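Local structure of xylosidase (Xanthomonas axonopodis pv. citri, 6XN2) at residues Ala53-Gly58 against Ser310-Gln315; Leu131-Lys136 against Gly145-Asp150; Thr277-Tyr282 against Gln295-Ala300. The protein probably hydrolyses xylo-oligosaccharides as a family 43 glycoside hydrolase, binding xylose units in a pocket beside a calcium ion. All blocks are in the same frame, centred on the assembly; numbering follows the deposited sequence.

How the interactions relate
The three contacts are spread round the β-propeller of this family 43 enzyme. Interaction 1 joins segments far apart in sequence: the strand 47-56 of the first sheet and the strand 310-314 of the last sheet, which has three strands. Both other contacts fall between its segments along the chain and are local hairpins, interaction 2 coming first and interaction 3 later. Centres of interactions 1 and 2 are about 19 Å apart, those of 1 and 3 about 21 Å. Interactions 2 and 3, whose centres are about 28 Å apart, lie on opposite sides of the chain's centre. I311 CD1 touches L298 CD1 at 3.6 Å, joining interactions 1 and 3. Interaction 1 thus brings first and last sheets together, closing the ring.

Interaction 1. Residues Ala53-Gly58 against Ser310-Gln315; sequences AHVFDG and SICLFQ. With GOL (glycerol), chain K.
The ring of F314 meets V55 and G58 along its CD1-CE1 side. G58 O lies near the ring plane at the edge, while V55 CG2 reaches F314 CD1 at a slant, 3.6 Å away, the two side chains crossing at about a right angle. The imidazole of H54 has a bound glycerol, probably from the crystallisation liquor, at its edge: H54 ND1 and glycerol O3 share a nearly straight hydrogen bond of 3.1 Å. The other ring nitrogen, NE2, is hydrogen-bonded to D121 OD1, so both ends of the imidazole are held. H54 CB lies over the rim of one face of the F56 ring. Glycerol spans both segments, since its O1 gives a weak hydrogen bond to L313 O.

Across the contact, A53 N donates to S310 OG over 2.9 Å. With OG set between the backbone N and carbonyl carbon (chi1 62°), S310 turns its hydroxyl to A53, and the same oxygen also hydrogen-bonds P51 O. The side chain of S310 comes within about 6 Å of the calcium ion. C312 packs its CB on A53 CB at 3.8 Å. V55 CG2 comes within 3.2 Å of L313 O and touches the sulfur of C312 more loosely.

The two strands run roughly parallel, 28° apart, but their axes stay 6.5 Å from each other and no backbone ladder links them; side chains and the glycerol make the contact. C312 and F314 also lean on L60 of strand 59-67, and A53 and S310 on F321 of strand 317-324, so the seam joins the first and last sheets of the five-bladed propeller.

Interaction 2. Residues Leu131-Lys136 against Gly145-Asp150; sequences LYFPAK and GVAVGD
L131, Y132 and F133 pair with A147, V146 and G145 in the antiparallel β-hairpin of strands 128-136 and 142-149, neighbours in a four-stranded sheet of the propeller. Y132 and V146 form the non-hydrogen-bonded pair and lie side by side. V146 CG2, anti to its own N while CG1 takes the place between N and the carbonyl carbon, sits over one face of the Y132 ring, 3.8 Å from the centroid and 16° off the normal, a CH-pi contact. Y132 OH is hydrogen-bonded to M226 O beyond the hairpin.

On the other face of the sheet F133 has chi1 64°, which swings the ring across to the partner strand instead of out from the sheet. Its face comes over G145 CA, and F133 CE1 lies 3.6 Å from G145 C; glycine puts no side chain in the way. A147 N lies near the ring plane at its edge. L131 CB and A147 CB meet loosely at 4.3 Å, and V104 and L105 of strand 99-106 cover this face. F133 and G145 exchange two backbone bonds, and so do L131 and A147, where L131 N reaches A147 O over 2.7 Å at 172°.

Interaction 3. Residues Thr277-Tyr282 against Gln295-Ala300; sequences THRICY and QGVLLA
I280 faces both L298 and L299, and Y282 both Q295 and G296: two classic β-bulges in the antiparallel hairpin of strands 280-285 and 292-299. At the first, I280 O accepts from L298 N at 2.7 Å and from L299 N at 3.1 Å, so one carbonyl grips two successive amides and the register slips by one residue. At the second, Y282 O takes a firm bond from Q295 N and a weak one from G296 N.

Packing is close on the face that carries I280 and Y282. I280 CG1 touches L299 CB at 3.7 Å, and its other branch, CG2, is turned to L298 CD2. L298 CD1 fits against Y282 CB, the side chains crossing at about a right angle; beyond, L320 of strand 317-324 touches both leucines and Y322 touches L299. A chi1 of 76° brings the Y282 ring across to the neighbouring strand, while its OH is hydrogen-bonded to I350 N.

Toward solvent lie the partly exposed R279, V297 and Q295. C281 SG and V297 CG2 meet more loosely, 4.2 Å apart, and the extended side chain of R279 crosses V297, with R279 NH1 in van der Waals contact with V297 CG2 at 3.4 Å. At the open end of the hairpin a water bridges the two chains, donating to H278 O and to A300 O. Q295 belongs to both sides: its amide end turns back, NE2 to T293 O, whereas Q295 CB is pressed on one face of the Y282 ring in a CH-pi contact, 3.6 Å from the centroid and 23° off the normal.

Interaction 1. Residues Ala53-Gly58 against Ser310-Gln315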
ATOM      1  N   ALA A  53       5.494  -3.101  -5.341  1.00 25.76           N
ATOM      2  CA  ALA A  53       6.432  -3.836  -6.207  1.00 29.82           C
ATOM      3  C   ALA A  53       5.733  -4.946  -6.973  1.00 30.65           C
ATOM      4  O   ALA A  53       4.954  -5.665  -6.395  1.00 23.83           O
ATOM      5  CB  ALA A  53       7.552  -4.388  -5.390  1.00 31.48           C
ATOM      6  N   HIS A  54       6.057  -5.042  -8.255  1.00 28.92           N
ATOM      7  CA  HIS A  54       5.489  -6.105  -9.110  1.00 31.30           C
ATOM      8  C   HIS A  54       6.570  -6.646 -10.040  1.00 29.62           C
ATOM      9  O   HIS A  54       7.457  -5.924 -10.369  1.00 24.60           O
ATOM     10  CB  HIS A  54       4.358  -5.534  -9.954  1.00 28.80           C
ATOM     11  CG  HIS A  54       3.151  -5.169  -9.175  1.00 29.42           C
ATOM     12  ND1 HIS A  54       2.093  -5.996  -9.062  1.00 28.22           N
ATOM     13  CD2 HIS A  54       2.835  -4.067  -8.489  1.00 28.67           C
ATOM     14  CE1 HIS A  54       1.182  -5.429  -8.331  1.00 32.46           C
ATOM     15  NE2 HIS A  54       1.612  -4.264  -7.962  1.00 27.34           N
ATOM     16  N   VAL A  55       6.447  -7.907 -10.412  1.00 27.02           N
ATOM     17  CA  VAL A  55       7.354  -8.492 -11.425  1.00 30.73           C
ATOM     18  C   VAL A  55       6.552  -8.527 -12.718  1.00 30.83           C
ATOM     19  O   VAL A  55       5.647  -9.327 -12.812  1.00 29.11           O
ATOM     20  CB  VAL A  55       7.852  -9.892 -11.059  1.00 32.83           C
ATOM     21  CG1 VAL A  55       8.526 -10.525 -12.251  1.00 31.63           C
ATOM     22  CG2 VAL A  55       8.795  -9.855  -9.881  1.00 29.11           C
ATOM     23  N   PHE A  56       6.869  -7.612 -13.615  1.00 31.74           N
ATOM     24  CA  PHE A  56       6.207  -7.517 -14.927  1.00 30.51           C
ATOM     25  C   PHE A  56       7.278  -7.698 -15.988  1.00 35.36           C
ATOM     26  O   PHE A  56       8.323  -7.125 -15.881  1.00 31.52           O
ATOM     27  CB  PHE A  56       5.601  -6.134 -15.120  1.00 30.26           C
ATOM     28  CG  PHE A  56       4.434  -5.824 -14.230  1.00 30.03           C
ATOM     29  CD1 PHE A  56       3.592  -6.822 -13.790  1.00 30.78           C
ATOM     30  CD2 PHE A  56       4.173  -4.535 -13.833  1.00 29.16           C
ATOM     31  CE1 PHE A  56       2.519  -6.533 -12.971  1.00 29.68           C
ATOM     32  CE2 PHE A  56       3.096  -4.255 -13.020  1.00 28.24           C
ATOM     33  CZ  PHE A  56       2.267  -5.250 -12.602  1.00 27.73           C
ATOM     34  N   ASP A  57       6.986  -8.551 -16.950  1.00 38.04           N
ATOM     35  CA  ASP A  57       7.879  -8.764 -18.063  1.00 41.72           C
ATOM     36  C   ASP A  57       9.325  -9.093 -17.650  1.00 42.75           C
ATOM     37  O   ASP A  57      10.255  -8.552 -18.172  1.00 40.83           O
ATOM     38  CB  ASP A  57       7.799  -7.568 -19.018  1.00 42.57           C
ATOM     39  CG  ASP A  57       6.391  -7.314 -19.501  1.00 51.49           C
ATOM     40  OD1 ASP A  57       5.761  -8.289 -19.921  1.00 58.98           O
ATOM     41  OD2 ASP A  57       5.900  -6.188 -19.450  1.00 38.78           O
ATOM     42  N   GLY A  58       9.466  -9.985 -16.691  1.00 39.56           N
ATOM     43  CA  GLY A  58      10.763 -10.400 -16.237  1.00 40.04           C
ATOM     44  C   GLY A  58      11.587  -9.479 -15.370  1.00 43.30           C
ATOM     45  O   GLY A  58      12.648  -9.852 -14.945  1.00 47.38           O
ATOM     46  N   SER A 310       4.804  -3.118   0.384  1.00 25.47           N
ATOM     47  CA  SER A 310       4.299  -4.193  -0.446  1.00 28.91           C
ATOM     48  C   SER A 310       5.172  -5.421  -0.230  1.00 28.17           C
ATOM     49  O   SER A 310       6.267  -5.327   0.326  1.00 29.62           O
ATOM     50  CB  SER A 310       4.246  -3.784  -1.919  1.00 27.46           C
ATOM     51  OG  SER A 310       5.524  -3.481  -2.438  1.00 26.00           O
ATOM     52  N   ILE A 311       4.666  -6.571  -0.653  1.00 28.81           N
ATOM     53  CA  ILE A 311       5.394  -7.827  -0.549  1.00 27.10           C
ATOM     54  C   ILE A 311       5.398  -8.511  -1.908  1.00 29.99           C
ATOM     55  O   ILE A 311       4.341  -8.752  -2.501  1.00 29.72           O
ATOM     56  CB  ILE A 311       4.776  -8.752   0.510  1.00 25.02           C
ATOM     57  CG1 ILE A 311       4.939  -8.148   1.907  1.00 25.87           C
ATOM     58  CG2 ILE A 311       5.388 -10.147   0.421  1.00 28.92           C
ATOM     59  CD1 ILE A 311       4.098  -8.831   2.961  1.00 28.10           C
ATOM     60  N   CYS A 312       6.588  -8.799  -2.411  1.00 26.36           N
ATOM     61  CA  CYS A 312       6.675  -9.282  -3.804  1.00 30.21           C
ATOM     62  C   CYS A 312       7.766 -10.332  -3.975  1.00 33.78           C
ATOM     63  O   CYS A 312       8.820 -10.178  -3.411  1.00 29.72           O
ATOM     64  CB  CYS A 312       7.031  -8.092  -4.679  1.00 30.22           C
ATOM     65  SG  CYS A 312       7.172  -8.477  -6.434  1.00 32.84           S
ATOM     66  N   LEU A 313       7.471 -11.361  -4.748  1.00 30.88           N
ATOM     67  CA  LEU A 313       8.448 -12.431  -5.029  1.00 35.70           C
ATOM     68  C   LEU A 313       9.217 -12.067  -6.294  1.00 34.60           C
ATOM     69  O   LEU A 313       8.589 -11.784  -7.289  1.00 36.15           O
ATOM     70  CB  LEU A 313       7.684 -13.736  -5.218  1.00 34.58           C
ATOM     71  CG  LEU A 313       8.518 -14.952  -5.593  1.00 34.90           C
ATOM     72  CD1 LEU A 313       9.563 -15.229  -4.540  1.00 36.75           C
ATOM     73  CD2 LEU A 313       7.627 -16.155  -5.781  1.00 36.30           C
ATOM     74  N   PHE A 314      10.539 -12.042  -6.203  1.00 34.83           N
ATOM     75  CA  PHE A 314      11.416 -11.759  -7.335  1.00 36.26           C
ATOM     76  C   PHE A 314      12.453 -12.876  -7.423  1.00 38.32           C
ATOM     77  O   PHE A 314      13.347 -12.960  -6.584  1.00 35.66           O
ATOM     78  CB  PHE A 314      12.101 -10.402  -7.170  1.00 34.32           C
ATOM     79  CG  PHE A 314      12.741  -9.876  -8.429  1.00 34.65           C
ATOM     80  CD1 PHE A 314      12.385 -10.375  -9.672  1.00 34.81           C
ATOM     81  CD2 PHE A 314      13.691  -8.871  -8.364  1.00 33.99           C
ATOM     82  CE1 PHE A 314      12.969  -9.882 -10.830  1.00 34.49           C
ATOM     83  CE2 PHE A 314      14.281  -8.377  -9.515  1.00 35.94           C
ATOM     84  CZ  PHE A 314      13.919  -8.882 -10.748  1.00 34.06           C
ATOM     85  N   GLN A 315      12.321 -13.748  -8.399  1.00 38.95           N
ATOM     86  CA  GLN A 315      13.205 -14.876  -8.551  1.00 38.05           C
ATOM     87  C   GLN A 315      13.307 -15.748  -7.284  1.00 40.25           C
ATOM     88  O   GLN A 315      12.349 -16.337  -6.849  1.00 36.04           O
ATOM     89  CB  GLN A 315      14.569 -14.469  -9.136  1.00 36.12           C
ATOM     90  CG  GLN A 315      14.478 -13.835 -10.510  1.00 38.62           C
ATOM     91  CD  GLN A 315      15.804 -13.563 -11.196  1.00 43.64           C
ATOM     92  OE1 GLN A 315      16.832 -13.961 -10.740  1.00 43.96           O
ATOM     93  NE2 GLN A 315      15.754 -12.887 -12.302  1.00 39.29           N
TER
HETATM   94  C1  GOL K 408       4.587  -9.902  -8.666  1.00 29.64           C
HETATM   95  O1  GOL K 408       5.539 -10.936  -8.392  1.00 42.28           O
HETATM   96  C2  GOL K 408       3.390 -10.381  -9.456  1.00 27.08           C
HETATM   97  O2  GOL K 408       2.413 -11.030  -8.655  1.00 45.38           O
HETATM   98  C3  GOL K 408       2.769  -9.342 -10.336  1.00 33.46           C
HETATM   99  O3  GOL K 408       1.511  -8.892  -9.870  1.00 34.61           O

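Interaction 2. Residues Leu131-Lys136 against Gly145-Asp150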
ATOM      1  N   LEU A 131      -2.407   1.644 -14.048  1.00 26.42           N
ATOM      2  CA  LEU A 131      -1.920   2.318 -12.868  1.00 27.05           C
ATOM      3  C   LEU A 131      -3.092   2.773 -12.035  1.00 27.41           C
ATOM      4  O   LEU A 131      -3.822   3.581 -12.448  1.00 28.65           O
ATOM      5  CB  LEU A 131      -1.018   3.492 -13.227  1.00 27.65           C
ATOM      6  CG  LEU A 131      -0.334   4.263 -12.104  1.00 25.94           C
ATOM      7  CD1 LEU A 131       0.532   3.364 -11.286  1.00 28.93           C
ATOM      8  CD2 LEU A 131       0.509   5.378 -12.632  1.00 31.05           C
ATOM      9  N   TYR A 132      -3.276   2.175 -10.877  1.00 26.18           N
ATOM     10  CA  TYR A 132      -4.363   2.533  -9.970  1.00 22.75           C
ATOM     11  C   TYR A 132      -3.864   3.535  -8.944  1.00 26.62           C
ATOM     12  O   TYR A 132      -2.811   3.332  -8.352  1.00 25.90           O
ATOM     13  CB  TYR A 132      -4.916   1.290  -9.267  1.00 23.15           C
ATOM     14  CG  TYR A 132      -5.457   0.279 -10.230  1.00 25.82           C
ATOM     15  CD1 TYR A 132      -4.609  -0.610 -10.880  1.00 29.44           C
ATOM     16  CD2 TYR A 132      -6.818   0.221 -10.508  1.00 24.07           C
ATOM     17  CE1 TYR A 132      -5.103  -1.532 -11.782  1.00 26.62           C
ATOM     18  CE2 TYR A 132      -7.324  -0.696 -11.408  1.00 24.10           C
ATOM     19  CZ  TYR A 132      -6.464  -1.569 -12.040  1.00 26.93           C
ATOM     20  OH  TYR A 132      -6.962  -2.483 -12.932  1.00 28.98           O
ATOM     21  N   PHE A 133      -4.612   4.613  -8.730  1.00 28.81           N
ATOM     22  CA  PHE A 133      -4.153   5.663  -7.823  1.00 24.90           C
ATOM     23  C   PHE A 133      -5.298   6.362  -7.101  1.00 28.26           C
ATOM     24  O   PHE A 133      -6.367   6.578  -7.678  1.00 26.05           O
ATOM     25  CB  PHE A 133      -3.324   6.699  -8.595  1.00 25.50           C
ATOM     26  CG  PHE A 133      -4.111   7.448  -9.637  1.00 28.67           C
ATOM     27  CD1 PHE A 133      -4.339   6.890 -10.883  1.00 29.15           C
ATOM     28  CD2 PHE A 133      -4.618   8.710  -9.370  1.00 27.05           C
ATOM     29  CE1 PHE A 133      -5.067   7.568 -11.844  1.00 27.78           C
ATOM     30  CE2 PHE A 133      -5.356   9.393 -10.333  1.00 25.24           C
ATOM     31  CZ  PHE A 133      -5.569   8.827 -11.565  1.00 27.17           C
ATOM     32  N   PRO A 134      -5.076   6.720  -5.829  1.00 26.49           N
ATOM     33  CA  PRO A 134      -6.035   7.539  -5.094  1.00 25.20           C
ATOM     34  C   PRO A 134      -5.723   9.024  -5.275  1.00 25.13           C
ATOM     35  O   PRO A 134      -4.559   9.445  -5.219  1.00 27.70           O
ATOM     36  CB  PRO A 134      -5.823   7.096  -3.648  1.00 29.01           C
ATOM     37  CG  PRO A 134      -4.339   6.792  -3.588  1.00 27.68           C
ATOM     38  CD  PRO A 134      -3.926   6.340  -4.987  1.00 25.97           C
ATOM     39  N   ALA A 135      -6.757   9.816  -5.514  1.00 27.68           N
ATOM     40  CA  ALA A 135      -6.582  11.258  -5.568  1.00 27.63           C
ATOM     41  C   ALA A 135      -7.831  11.923  -5.030  1.00 28.40           C
ATOM     42  O   ALA A 135      -8.874  11.285  -4.890  1.00 31.49           O
ATOM     43  CB  ALA A 135      -6.280  11.721  -6.992  1.00 27.50           C
ATOM     44  N   LYS A 136      -7.716  13.208  -4.732  1.00 30.16           N
ATOM     45  CA  LYS A 136      -8.795  13.950  -4.109  1.00 29.48           C
ATOM     46  C   LYS A 136      -9.502  14.834  -5.134  1.00 33.44           C
ATOM     47  O   LYS A 136      -8.850  15.575  -5.876  1.00 30.91           O
ATOM     48  CB  LYS A 136      -8.236  14.788  -2.957  1.00 30.18           C
ATOM     49  CG  LYS A 136      -9.283  15.391  -2.059  1.00 33.78           C
ATOM     50  CD  LYS A 136      -8.656  15.996  -0.810  1.00 34.20           C
ATOM     51  CE  LYS A 136      -8.507  14.962   0.293  1.00 35.48           C
ATOM     52  NZ  LYS A 136      -7.636  15.487   1.384  1.00 31.01           N
ATOM     53  N   GLY A 145      -8.750   6.357  -9.095  1.00 25.70           N
ATOM     54  CA  GLY A 145      -8.803   6.380 -10.543  1.00 29.17           C
ATOM     55  C   GLY A 145      -7.845   5.363 -11.131  1.00 27.87           C
ATOM     56  O   GLY A 145      -7.058   4.749 -10.411  1.00 27.45           O
ATOM     57  N   VAL A 146      -7.914   5.170 -12.438  1.00 27.70           N
ATOM     58  CA  VAL A 146      -6.969   4.281 -13.096  1.00 26.75           C
ATOM     59  C   VAL A 146      -6.445   4.954 -14.372  1.00 27.18           C
ATOM     60  O   VAL A 146      -7.115   5.804 -14.970  1.00 26.00           O
ATOM     61  CB  VAL A 146      -7.609   2.888 -13.396  1.00 25.83           C
ATOM     62  CG1 VAL A 146      -8.729   3.009 -14.422  1.00 27.02           C
ATOM     63  CG2 VAL A 146      -6.554   1.876 -13.850  1.00 24.78           C
ATOM     64  N   ALA A 147      -5.226   4.590 -14.757  1.00 25.75           N
ATOM     65  CA  ALA A 147      -4.602   5.085 -15.976  1.00 26.77           C
ATOM     66  C   ALA A 147      -4.033   3.909 -16.766  1.00 26.10           C
ATOM     67  O   ALA A 147      -3.546   2.940 -16.183  1.00 28.01           O
ATOM     68  CB  ALA A 147      -3.522   6.093 -15.643  1.00 28.29           C
ATOM     69  N   VAL A 148      -4.109   3.983 -18.089  1.00 26.64           N
ATOM     70  CA  VAL A 148      -3.752   2.842 -18.926  1.00 29.03           C
ATOM     71  C   VAL A 148      -2.521   3.125 -19.797  1.00 27.23           C
ATOM     72  O   VAL A 148      -2.361   4.225 -20.329  1.00 28.78           O
ATOM     73  CB  VAL A 148      -4.939   2.429 -19.822  1.00 28.38           C
ATOM     74  CG1 VAL A 148      -4.716   1.043 -20.413  1.00 25.80           C
ATOM     75  CG2 VAL A 148      -6.236   2.456 -19.012  1.00 27.47           C
ATOM     76  N   GLY A 149      -1.695   2.119 -19.952  1.00 25.93           N
ATOM     77  CA  GLY A 149      -0.512   2.174 -20.764  1.00 27.45           C
ATOM     78  C   GLY A 149      -0.259   0.875 -21.480  1.00 31.93           C
ATOM     79  O   GLY A 149      -0.850  -0.111 -21.190  1.00 25.52           O
ATOM     80  N   ASP A 150       0.648   0.914 -22.438  1.00 30.59           N
ATOM     81  CA  ASP A 150       0.986  -0.252 -23.204  1.00 31.96           C
ATOM     82  C   ASP A 150       2.282  -0.899 -22.746  1.00 33.36           C
ATOM     83  O   ASP A 150       2.693  -1.892 -23.271  1.00 34.03           O
ATOM     84  CB  ASP A 150       1.048   0.091 -24.681  1.00 32.64           C
ATOM     85  CG  ASP A 150      -0.298   0.278 -25.276  1.00 30.58           C
ATOM     86  OD1 ASP A 150      -1.127  -0.585 -25.137  1.00 29.29           O
ATOM     87  OD2 ASP A 150      -0.508   1.291 -25.883  1.00 30.77           O
TER

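Interaction 3. Residues Thr277-Tyr282 against Gln295-Ala300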
ATOM      1  N   THR A 277      -0.045   2.834  15.757  1.00 28.39           N
ATOM      2  CA  THR A 277       0.823   1.936  16.450  1.00 29.37           C
ATOM      3  C   THR A 277       1.999   1.548  15.561  1.00 31.29           C
ATOM      4  O   THR A 277       2.783   0.739  15.895  1.00 27.81           O
ATOM      5  CB  THR A 277       0.127   0.736  17.037  1.00 32.39           C
ATOM      6  OG1 THR A 277      -0.591   0.072  16.027  1.00 27.40           O
ATOM      7  CG2 THR A 277      -0.797   1.181  18.113  1.00 25.12           C
ATOM      8  N   HIS A 278       2.036   2.141  14.402  1.00 27.91           N
ATOM      9  CA  HIS A 278       3.148   2.034  13.500  1.00 27.11           C
ATOM     10  C   HIS A 278       3.697   0.740  13.000  1.00 30.10           C
ATOM     11  O   HIS A 278       4.844   0.680  12.703  1.00 28.96           O
ATOM     12  CB  HIS A 278       4.279   2.902  14.030  1.00 29.34           C
ATOM     13  CG  HIS A 278       3.838   4.262  14.422  1.00 28.21           C
ATOM     14  ND1 HIS A 278       3.911   5.345  13.591  1.00 28.77           N
ATOM     15  CD2 HIS A 278       3.267   4.702  15.553  1.00 32.09           C
ATOM     16  CE1 HIS A 278       3.436   6.396  14.216  1.00 29.59           C
ATOM     17  NE2 HIS A 278       3.037   6.029  15.400  1.00 28.56           N
ATOM     18  N   ARG A 279       2.872  -0.274  12.865  1.00 24.81           N
ATOM     19  CA  ARG A 279       3.340  -1.500  12.320  1.00 29.36           C
ATOM     20  C   ARG A 279       2.669  -1.949  11.076  1.00 28.73           C
ATOM     21  O   ARG A 279       1.632  -1.511  10.756  1.00 25.47           O
ATOM     22  CB  ARG A 279       3.131  -2.644  13.261  1.00 31.97           C
ATOM     23  CG  ARG A 279       2.981  -2.297  14.697  1.00 38.82           C
ATOM     24  CD  ARG A 279       2.136  -3.377  15.305  1.00 53.15           C
ATOM     25  NE  ARG A 279       1.795  -3.067  16.641  1.00 55.75           N
ATOM     26  CZ  ARG A 279       1.296  -3.917  17.502  1.00 65.61           C
ATOM     27  NH1 ARG A 279       1.057  -5.160  17.170  1.00 57.71           N
ATOM     28  NH2 ARG A 279       1.040  -3.496  18.721  1.00 77.66           N
ATOM     29  N   ILE A 280       3.339  -2.848  10.392  1.00 25.58           N
ATOM     30  CA  ILE A 280       2.741  -3.516   9.301  1.00 26.99           C
ATOM     31  C   ILE A 280       2.393  -4.850   9.917  1.00 30.48           C
ATOM     32  O   ILE A 280       3.231  -5.531  10.394  1.00 29.50           O
ATOM     33  CB  ILE A 280       3.632  -3.761   8.096  1.00 25.95           C
ATOM     34  CG1 ILE A 280       4.157  -2.466   7.539  1.00 30.00           C
ATOM     35  CG2 ILE A 280       2.818  -4.426   7.026  1.00 24.25           C
ATOM     36  CD1 ILE A 280       3.102  -1.527   7.087  1.00 25.42           C
ATOM     37  N   CYS A 281       1.122  -5.169   9.964  1.00 27.73           N
ATOM     38  CA  CYS A 281       0.653  -6.436  10.487  1.00 25.59           C
ATOM     39  C   CYS A 281       0.148  -7.321   9.366  1.00 27.63           C
ATOM     40  O   CYS A 281      -0.030  -6.868   8.329  1.00 27.50           O
ATOM     41  CB  CYS A 281      -0.475  -6.202  11.453  1.00 25.45           C
ATOM     42  SG  CYS A 281       0.047  -5.555  13.035  1.00 29.63           S
ATOM     43  N   TYR A 282      -0.034  -8.596   9.583  1.00 29.92           N
ATOM     44  CA  TYR A 282      -0.601  -9.432   8.543  1.00 28.22           C
ATOM     45  C   TYR A 282      -1.579 -10.443   9.118  1.00 32.78           C
ATOM     46  O   TYR A 282      -1.562 -10.757  10.313  1.00 27.26           O
ATOM     47  CB  TYR A 282       0.501 -10.135   7.728  1.00 28.65           C
ATOM     48  CG  TYR A 282       1.160 -11.315   8.408  1.00 32.06           C
ATOM     49  CD1 TYR A 282       2.048 -11.128   9.462  1.00 30.63           C
ATOM     50  CD2 TYR A 282       0.916 -12.613   7.978  1.00 31.06           C
ATOM     51  CE1 TYR A 282       2.659 -12.204  10.080  1.00 32.75           C
ATOM     52  CE2 TYR A 282       1.519 -13.695   8.591  1.00 32.42           C
ATOM     53  CZ  TYR A 282       2.392 -13.485   9.638  1.00 36.09           C
ATOM     54  OH  TYR A 282       2.997 -14.556  10.260  1.00 36.14           O
ATOM     55  N   GLN A 295      -2.303 -12.703  12.310  1.00 29.98           N
ATOM     56  CA  GLN A 295      -1.159 -13.548  12.618  1.00 29.38           C
ATOM     57  C   GLN A 295      -0.152 -12.822  13.505  1.00 31.66           C
ATOM     58  O   GLN A 295       0.195 -13.313  14.571  1.00 30.63           O
ATOM     59  CB  GLN A 295      -0.484 -14.027  11.336  1.00 31.07           C
ATOM     60  CG  GLN A 295      -1.365 -14.911  10.463  1.00 33.21           C
ATOM     61  CD  GLN A 295      -1.796 -16.179  11.171  1.00 35.88           C
ATOM     62  OE1 GLN A 295      -0.970 -16.903  11.726  1.00 39.76           O
ATOM     63  NE2 GLN A 295      -3.095 -16.454  11.158  1.00 37.02           N
ATOM     64  N   GLY A 296       0.308 -11.649  13.079  1.00 32.48           N
ATOM     65  CA  GLY A 296       1.277 -10.907  13.868  1.00 33.81           C
ATOM     66  C   GLY A 296       1.838  -9.684  13.172  1.00 34.37           C
ATOM     67  O   GLY A 296       1.289  -9.228  12.164  1.00 27.47           O
ATOM     68  N   VAL A 297       2.936  -9.154  13.677  1.00 30.05           N
ATOM     69  CA  VAL A 297       3.600  -7.995  13.149  1.00 29.74           C
ATOM     70  C   VAL A 297       4.628  -8.404  12.125  1.00 35.50           C
ATOM     71  O   VAL A 297       5.437  -9.234  12.361  1.00 30.99           O
ATOM     72  CB  VAL A 297       4.311  -7.221  14.259  1.00 33.98           C
ATOM     73  CG1 VAL A 297       5.071  -6.060  13.723  1.00 34.66           C
ATOM     74  CG2 VAL A 297       3.350  -6.769  15.317  1.00 35.20           C
ATOM     75  N   LEU A 298       4.591  -7.746  10.996  1.00 31.96           N
ATOM     76  CA  LEU A 298       5.456  -8.060   9.880  1.00 30.85           C
ATOM     77  C   LEU A 298       6.617  -7.060   9.799  1.00 31.27           C
ATOM     78  O   LEU A 298       7.755  -7.428   9.504  1.00 32.28           O
ATOM     79  CB  LEU A 298       4.617  -8.062   8.603  1.00 31.43           C
ATOM     80  CG  LEU A 298       5.197  -8.522   7.284  1.00 32.47           C
ATOM     81  CD1 LEU A 298       4.077  -9.185   6.513  1.00 30.40           C
ATOM     82  CD2 LEU A 298       5.735  -7.333   6.525  1.00 37.39           C
ATOM     83  N   LEU A 299       6.330  -5.827  10.123  1.00 29.65           N
ATOM     84  CA  LEU A 299       7.333  -4.813  10.153  1.00 31.24           C
ATOM     85  C   LEU A 299       7.200  -4.017  11.420  1.00 30.06           C
ATOM     86  O   LEU A 299       6.188  -3.487  11.687  1.00 28.20           O
ATOM     87  CB  LEU A 299       7.248  -3.883   8.945  1.00 28.75           C
ATOM     88  CG  LEU A 299       8.278  -2.769   8.784  1.00 31.54           C
ATOM     89  CD1 LEU A 299       9.681  -3.284   8.597  1.00 27.65           C
ATOM     90  CD2 LEU A 299       7.936  -1.829   7.655  1.00 27.48           C
ATOM     91  N   ALA A 300       8.306  -3.783  12.094  1.00 30.54           N
ATOM     92  CA  ALA A 300       8.318  -2.934  13.261  1.00 31.96           C
ATOM     93  C   ALA A 300       8.310  -1.468  12.853  1.00 31.71           C
ATOM     94  O   ALA A 300       8.500  -1.119  11.727  1.00 25.31           O
ATOM     95  CB  ALA A 300       9.519  -3.225  14.112  1.00 30.50           C
TER
HETATM   96  O   HOH W   1       6.372   0.160  10.577  1.00 29.19           O